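Local coordinates for protein virulence factor (Pectobacterium carotovorum, PDB 2W3Y) that is a virulence factor of a Drosophila pathogen, an S-palmitoylated protein with a new fold that binds to lipid vesicles, at residues 67-72 / 249-254; 124-129 / 146-151. All blocks are in the same frame, centred on the assembly; numbering follows the deposited sequence.

Contact 1: 67-72 / 249-254; sequences MERFVA and KYEGKA
Ala72, on helix 57-81, turns its methyl group toward the chain where it leaves helix 237-250, and its CB rests 3.4 Å from Lys253 O. This is a van der Waals contact against the backbone of the departing loop. Gly252, which has no side chain, lets the two main chains come close: the CA atoms of Ala72 and Gly252 are 4.8 Å apart, and Gly252 CA packs 3.9 Å from Ala72 O.

One helical turn away the join changes character. A single water bridges the backbones, donating to Arg69 O at 2.8 Å and accepting from Gly252 N at 3.1 Å. It thus ties a helix carbonyl to a loop amide that the helix cannot reach directly.

Beyond the water, Arg69 and Glu251 approach each other at a slant. The arginine chain bends at its third torsion (chi3 81°), which swings the guanidinium out toward the loop. Glu251 has CG anti to its own backbone N (chi1 -171°) and runs out straight from there. Their flat groups stand 77° apart, and NH2 of Arg69 stays 4.0 Å from OE2 of Glu251. At most a weak electrostatic attraction is likely between them, and the salt bridge of Arg69 NH2 is made instead with OD1 of Asp248, on the last turns of helix 237-250.

The contact, burying 171 Å² in all, joins one flank of helix 57-81 to the exit of helix 237-250. Backbone hydrogen bonds between Phe30 and both Glu251 and Lys253 hold the loop from another side, while Lys253 NZ bonds to Ser26 O and Thr29 O. Ala72 and Val71 also meet Ile255, and helix 57-81 packs on the main sheet through Met67, against Ser173 and His175 of strand 166-179.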
loop_
_atom_site.group_PDB
_atom_site.type_symbol
_atom_site.label_atom_id
_atom_site.label_comp_id
_atom_site.label_asym_id
_atom_site.label_seq_id
_atom_site.Cartn_x
_atom_site.Cartn_y
_atom_site.Cartn_z
ATOM N N MET A 67 -3.860 -5.491 8.426
ATOM C CA MET A 67 -3.635 -4.444 7.428
ATOM C C MET A 67 -4.014 -4.900 6.009
ATOM O O MET A 67 -4.609 -4.118 5.253
ATOM C CB MET A 67 -2.194 -3.918 7.498
ATOM C CG MET A 67 -1.879 -3.015 8.708
ATOM S SD MET A 67 -2.906 -1.528 8.955
ATOM C CE MET A 67 -4.279 -2.092 9.941
ATOM N N GLU A 68 -3.693 -6.157 5.654
ATOM C CA GLU A 68 -4.096 -6.708 4.338
ATOM C C GLU A 68 -5.633 -6.729 4.191
ATOM O O GLU A 68 -6.179 -6.492 3.102
ATOM C CB GLU A 68 -3.495 -8.095 4.079
ATOM C CG GLU A 68 -1.953 -8.099 3.982
ATOM C CD GLU A 68 -1.352 -9.315 3.258
ATOM O OE1 GLU A 68 -2.090 -10.235 2.815
ATOM O OE2 GLU A 68 -0.103 -9.338 3.105
ATOM N N ARG A 69 -6.318 -6.992 5.300
ATOM C CA ARG A 69 -7.776 -6.980 5.325
ATOM C C ARG A 69 -8.345 -5.570 5.154
ATOM O O ARG A 69 -9.325 -5.390 4.425
ATOM C CB ARG A 69 -8.300 -7.619 6.613
ATOM C CG ARG A 69 -8.063 -9.138 6.666
ATOM C CD ARG A 69 -8.595 -9.729 7.964
ATOM N NE ARG A 69 -10.039 -9.946 7.857
ATOM C CZ ARG A 69 -10.840 -10.330 8.849
ATOM N NH1 ARG A 69 -10.357 -10.544 10.072
ATOM N NH2 ARG A 69 -12.137 -10.499 8.611
ATOM N N PHE A 70 -7.729 -4.592 5.821
ATOM C CA PHE A 70 -8.078 -3.171 5.656
ATOM C C PHE A 70 -7.842 -2.681 4.218
ATOM O O PHE A 70 -8.681 -1.968 3.648
ATOM C CB PHE A 70 -7.324 -2.294 6.662
ATOM C CG PHE A 70 -8.058 -2.084 7.980
ATOM C CD1 PHE A 70 -9.262 -1.378 8.023
ATOM C CD2 PHE A 70 -7.522 -2.575 9.176
ATOM C CE1 PHE A 70 -9.931 -1.173 9.235
ATOM C CE2 PHE A 70 -8.174 -2.387 10.399
ATOM C CZ PHE A 70 -9.381 -1.688 10.436
ATOM N N VAL A 71 -6.715 -3.084 3.628
ATOM C CA VAL A 71 -6.426 -2.750 2.224
ATOM C C VAL A 71 -7.491 -3.312 1.274
ATOM O O VAL A 71 -7.991 -2.573 0.404
ATOM C CB VAL A 71 -4.945 -3.160 1.795
ATOM C CG1 VAL A 71 -4.731 -2.984 0.273
ATOM C CG2 VAL A 71 -3.919 -2.342 2.578
ATOM N N ALA A 72 -7.862 -4.589 1.453
ATOM C CA ALA A 72 -8.909 -5.226 0.631
ATOM C C ALA A 72 -10.310 -4.601 0.874
ATOM O O ALA A 72 -11.081 -4.427 -0.074
ATOM C CB ALA A 72 -8.957 -6.756 0.861
ATOM N N LYS A 249 -17.666 -7.850 8.148
ATOM C CA LYS A 249 -18.828 -7.411 7.378
ATOM C C LYS A 249 -18.510 -6.937 5.941
ATOM O O LYS A 249 -19.289 -7.163 5.005
ATOM C CB LYS A 249 -19.571 -6.312 8.158
ATOM C CG LYS A 249 -20.963 -5.981 7.621
ATOM C CD LYS A 249 -21.731 -5.039 8.559
ATOM C CE LYS A 249 -22.951 -4.428 7.876
ATOM N NZ LYS A 249 -23.542 -3.294 8.682
ATOM N N TYR A 250 -17.364 -6.285 5.769
ATOM C CA TYR A 250 -17.062 -5.610 4.514
ATOM C C TYR A 250 -15.873 -6.218 3.778
ATOM O O TYR A 250 -15.320 -5.601 2.855
ATOM C CB TYR A 250 -16.874 -4.116 4.773
ATOM C CG TYR A 250 -18.139 -3.455 5.316
ATOM C CD1 TYR A 250 -19.272 -3.325 4.510
ATOM C CD2 TYR A 250 -18.202 -2.981 6.625
ATOM C CE1 TYR A 250 -20.439 -2.735 4.987
ATOM C CE2 TYR A 250 -19.375 -2.382 7.121
ATOM C CZ TYR A 250 -20.483 -2.269 6.293
ATOM O OH TYR A 250 -21.644 -1.686 6.741
ATOM N N GLU A 251 -15.523 -7.444 4.174
ATOM C CA GLU A 251 -14.360 -8.189 3.657
ATOM C C GLU A 251 -14.243 -8.200 2.129
ATOM O O GLU A 251 -15.170 -8.581 1.438
ATOM C CB GLU A 251 -14.377 -9.639 4.172
ATOM C CG GLU A 251 -13.088 -10.409 3.849
ATOM C CD GLU A 251 -13.085 -11.845 4.355
ATOM O OE1 GLU A 251 -12.365 -12.673 3.739
ATOM O OE2 GLU A 251 -13.790 -12.146 5.357
ATOM N N GLY A 252 -13.089 -7.788 1.615
ATOM C CA GLY A 252 -12.802 -7.923 0.191
ATOM C C GLY A 252 -12.076 -9.235 -0.083
ATOM O O GLY A 252 -11.552 -9.856 0.831
ATOM N N LYS A 253 -12.063 -9.660 -1.344
ATOM C CA LYS A 253 -11.207 -10.762 -1.790
ATOM C C LYS A 253 -9.760 -10.518 -1.361
ATOM O O LYS A 253 -9.318 -9.378 -1.297
ATOM C CB LYS A 253 -11.269 -10.880 -3.316
ATOM C CG LYS A 253 -12.159 -12.000 -3.838
ATOM C CD LYS A 253 -13.611 -11.641 -3.811
ATOM C CE LYS A 253 -14.417 -12.733 -4.508
ATOM N NZ LYS A 253 -15.839 -12.726 -4.092
ATOM N N ALA A 254 -9.033 -11.589 -1.066
ATOM C CA ALA A 254 -7.640 -11.486 -0.621
ATOM C C ALA A 254 -6.738 -10.749 -1.625
ATOM O O ALA A 254 -6.649 -11.131 -2.798
ATOM C CB ALA A 254 -7.075 -12.880 -0.298
HETATM O O HOH W 1 -10.893 -7.606 3.772
#

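Contact 2: 124-129 / 146-151. With PLM (palmitic acid), chain C.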
loop_
_atom_site.group_PDB
_atom_site.type_symbol
_atom_site.label_atom_id
_atom_site.label_comp_id
_atom_site.label_asym_id
_atom_site.label_seq_id
_atom_site.Cartn_x
_atom_site.Cartn_y
_atom_site.Cartn_z
ATOM N N GLU A 124 18.782 0.510 -9.640
ATOM C CA GLU A 124 18.544 1.123 -8.338
ATOM C C GLU A 124 17.080 1.593 -8.181
ATOM O O GLU A 124 16.705 2.040 -7.103
ATOM C CB GLU A 124 19.470 2.337 -8.115
ATOM C CG GLU A 124 20.984 2.109 -8.333
ATOM C CD GLU A 124 21.790 3.433 -8.385
ATOM O OE1 GLU A 124 21.497 4.323 -9.225
ATOM O OE2 GLU A 124 22.732 3.586 -7.580
ATOM N N VAL A 125 16.273 1.508 -9.242
ATOM C CA VAL A 125 14.881 2.000 -9.192
ATOM C C VAL A 125 14.038 1.304 -8.111
ATOM O O VAL A 125 13.304 1.966 -7.376
ATOM C CB VAL A 125 14.149 1.857 -10.558
ATOM C CG1 VAL A 125 12.649 2.110 -10.405
ATOM C CG2 VAL A 125 14.733 2.800 -11.587
ATOM N N ALA A 126 14.154 -0.018 -8.014
ATOM C CA ALA A 126 13.404 -0.772 -7.006
ATOM C C ALA A 126 13.725 -0.307 -5.587
ATOM O O ALA A 126 12.817 -0.148 -4.760
ATOM C CB ALA A 126 13.645 -2.296 -7.159
ATOM N N LYS A 127 15.013 -0.100 -5.302
ATOM C CA LYS A 127 15.441 0.476 -4.011
ATOM C C LYS A 127 14.877 1.891 -3.756
ATOM O O LYS A 127 14.455 2.207 -2.637
ATOM C CB LYS A 127 16.969 0.504 -3.915
ATOM C CG LYS A 127 17.500 0.803 -2.512
ATOM C CD LYS A 127 18.987 0.540 -2.437
ATOM C CE LYS A 127 19.398 0.069 -1.050
ATOM N NZ LYS A 127 20.786 -0.475 -1.047
ATOM N N SER A 128 14.885 2.738 -4.788
ATOM C CA SER A 128 14.281 4.064 -4.685
ATOM C C SER A 128 12.804 3.992 -4.316
ATOM O O SER A 128 12.350 4.793 -3.511
ATOM C CB SER A 128 14.464 4.879 -5.973
ATOM O OG SER A 128 15.840 4.932 -6.334
ATOM N N VAL A 129 12.071 3.044 -4.905
ATOM C CA VAL A 129 10.640 2.846 -4.586
ATOM C C VAL A 129 10.424 2.452 -3.117
ATOM O O VAL A 129 9.608 3.064 -2.439
ATOM C CB VAL A 129 9.938 1.835 -5.551
ATOM C CG1 VAL A 129 8.509 1.532 -5.104
ATOM C CG2 VAL A 129 9.928 2.369 -6.991
ATOM N N THR A 146 13.438 -8.240 -8.266
ATOM C CA THR A 146 12.966 -9.283 -9.179
ATOM C C THR A 146 11.448 -9.204 -9.386
ATOM O O THR A 146 10.962 -9.307 -10.520
ATOM C CB THR A 146 13.392 -10.730 -8.730
ATOM O OG1 THR A 146 14.822 -10.828 -8.728
ATOM C CG2 THR A 146 12.835 -11.792 -9.664
ATOM N N PHE A 147 10.696 -9.016 -8.304
ATOM C CA PHE A 147 9.241 -8.881 -8.444
ATOM C C PHE A 147 8.863 -7.723 -9.391
ATOM O O PHE A 147 8.020 -7.883 -10.289
ATOM C CB PHE A 147 8.557 -8.646 -7.087
ATOM C CG PHE A 147 7.175 -8.068 -7.225
ATOM C CD1 PHE A 147 6.102 -8.889 -7.574
ATOM C CD2 PHE A 147 6.959 -6.688 -7.081
ATOM C CE1 PHE A 147 4.824 -8.363 -7.746
ATOM C CE2 PHE A 147 5.680 -6.149 -7.267
ATOM C CZ PHE A 147 4.624 -6.989 -7.602
ATOM N N LEU A 148 9.474 -6.561 -9.161
ATOM C CA LEU A 148 9.089 -5.324 -9.838
ATOM C C LEU A 148 9.484 -5.392 -11.301
ATOM O O LEU A 148 8.735 -4.948 -12.184
ATOM C CB LEU A 148 9.708 -4.098 -9.146
ATOM C CG LEU A 148 9.144 -2.713 -9.483
ATOM C CD1 LEU A 148 7.713 -2.519 -8.953
ATOM C CD2 LEU A 148 10.081 -1.605 -9.003
ATOM N N GLN A 149 10.655 -5.980 -11.555
ATOM C CA GLN A 149 11.154 -6.154 -12.906
ATOM C C GLN A 149 10.188 -6.995 -13.747
ATOM O O GLN A 149 9.812 -6.596 -14.879
ATOM C CB GLN A 149 12.571 -6.750 -12.869
ATOM C CG GLN A 149 13.158 -7.085 -14.219
ATOM C CD GLN A 149 14.656 -7.308 -14.147
ATOM O OE1 GLN A 149 15.150 -8.147 -13.376
ATOM N NE2 GLN A 149 15.390 -6.556 -14.951
ATOM N N ASN A 150 9.774 -8.135 -13.190
ATOM C CA ASN A 150 8.847 -9.028 -13.871
ATOM C C ASN A 150 7.465 -8.396 -14.030
ATOM O O ASN A 150 6.857 -8.512 -15.094
ATOM C CB ASN A 150 8.730 -10.369 -13.151
ATOM C CG ASN A 150 10.029 -11.166 -13.184
ATOM O OD1 ASN A 150 10.902 -10.936 -14.029
ATOM N ND2 ASN A 150 10.163 -12.102 -12.259
ATOM N N PHE A 151 6.985 -7.724 -12.980
ATOM C CA PHE A 151 5.708 -7.022 -13.052
ATOM C C PHE A 151 5.752 -5.891 -14.097
ATOM O O PHE A 151 4.759 -5.633 -14.779
ATOM C CB PHE A 151 5.275 -6.482 -11.690
ATOM C CG PHE A 151 3.864 -5.954 -11.685
ATOM C CD1 PHE A 151 2.779 -6.831 -11.736
ATOM C CD2 PHE A 151 3.619 -4.585 -11.676
ATOM C CE1 PHE A 151 1.469 -6.348 -11.760
ATOM C CE2 PHE A 151 2.294 -4.091 -11.689
ATOM C CZ PHE A 151 1.231 -4.972 -11.728
HETATM C C1 PLM C . 11.246 -2.157 -13.474
HETATM O O2 PLM C . 11.570 -2.536 -14.631
HETATM C C2 PLM C . 10.424 -0.889 -13.283
HETATM C C3 PLM C . 8.991 -1.151 -12.827
HETATM C C4 PLM C . 8.164 0.128 -12.677
HETATM C C5 PLM C . 8.482 0.895 -11.393
HETATM C C6 PLM C . 8.162 2.385 -11.504
HETATM C C7 PLM C . 8.078 3.038 -10.126
HETATM C C8 PLM C . 8.423 4.531 -10.139
HETATM C C9 PLM C . 7.152 5.351 -9.920
HETATM C CA PLM C . 7.106 6.088 -8.587
HETATM C CB PLM C . 6.017 5.533 -7.676
HETATM C CC PLM C . 6.355 5.813 -6.220
HETATM C CD PLM C . 6.036 4.627 -5.321
HETATM C CE PLM C . 5.031 5.037 -4.257
HETATM C CF PLM C . 5.018 4.061 -3.089
#
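Leu148 reaches across to Ala126 and Val129 at a lipid pocket between two successive helices, 125-134 and 142-159, in this mixed helix-and-sheet fold, described as new. Leu148 and Val129 line the palmitoyl chain, with Ala126 packed behind the leucine. The close-packed side is the one that faces the lipid. The acyl chain runs past both residues: its C3 packs 3.7 Å from Leu148 CG and its C5 3.8 Å from Leu148 CD2, while C7 lies 3.7 Å from Val129 CG2. Leu148 thus meets the chain nearer its C1 end and Val129 meets it farther along, and Tyr170 of strand 166-179 touches both side chains.

Between the helices themselves the contact is thinner, burying 112 Å² in all. Leu148 holds CG anti to its backbone N (chi1 -165°), which carries the branch into the cleft, where CD2 lies 4.0 Å from Ala126 CA and 4.1 Å from Ala126 CB. Toward Val129 it is looser still, CD2 of Leu148 being 4.5 Å from Val129 CG2.

The solvent side carries Thr146 and Asn150, with Lys127 on the other helix. Near the start of helix 125-134, Glu124 O accepts from both Ser128 N and Ser128 OG; the hydroxyl, 3.1 Å from Glu124 O, stands 45° out of the carbonyl plane.

In the fold
The two contacts lie on opposite sides of the chain's centre, with their centres 25 Å apart and their nearest atoms about 12 Å apart. Along the sequence, both segments of contact 2 fall between those of contact 1. Strand 166-179 connects them: Ala171 and Ser173 receive the helix of contact 1, whereas Tyr170 packs on contact 2. Only contact 2 touches the palmitoyl chain. The lipid has one oxygen on C1, as expected of a thioester, and Gln149 of 146-151 touches Cys209, the sole cysteine of the chain and so probably the S-palmitoylated residue. Contact 1, by contrast, is helix-to-loop packing remote from the lipid.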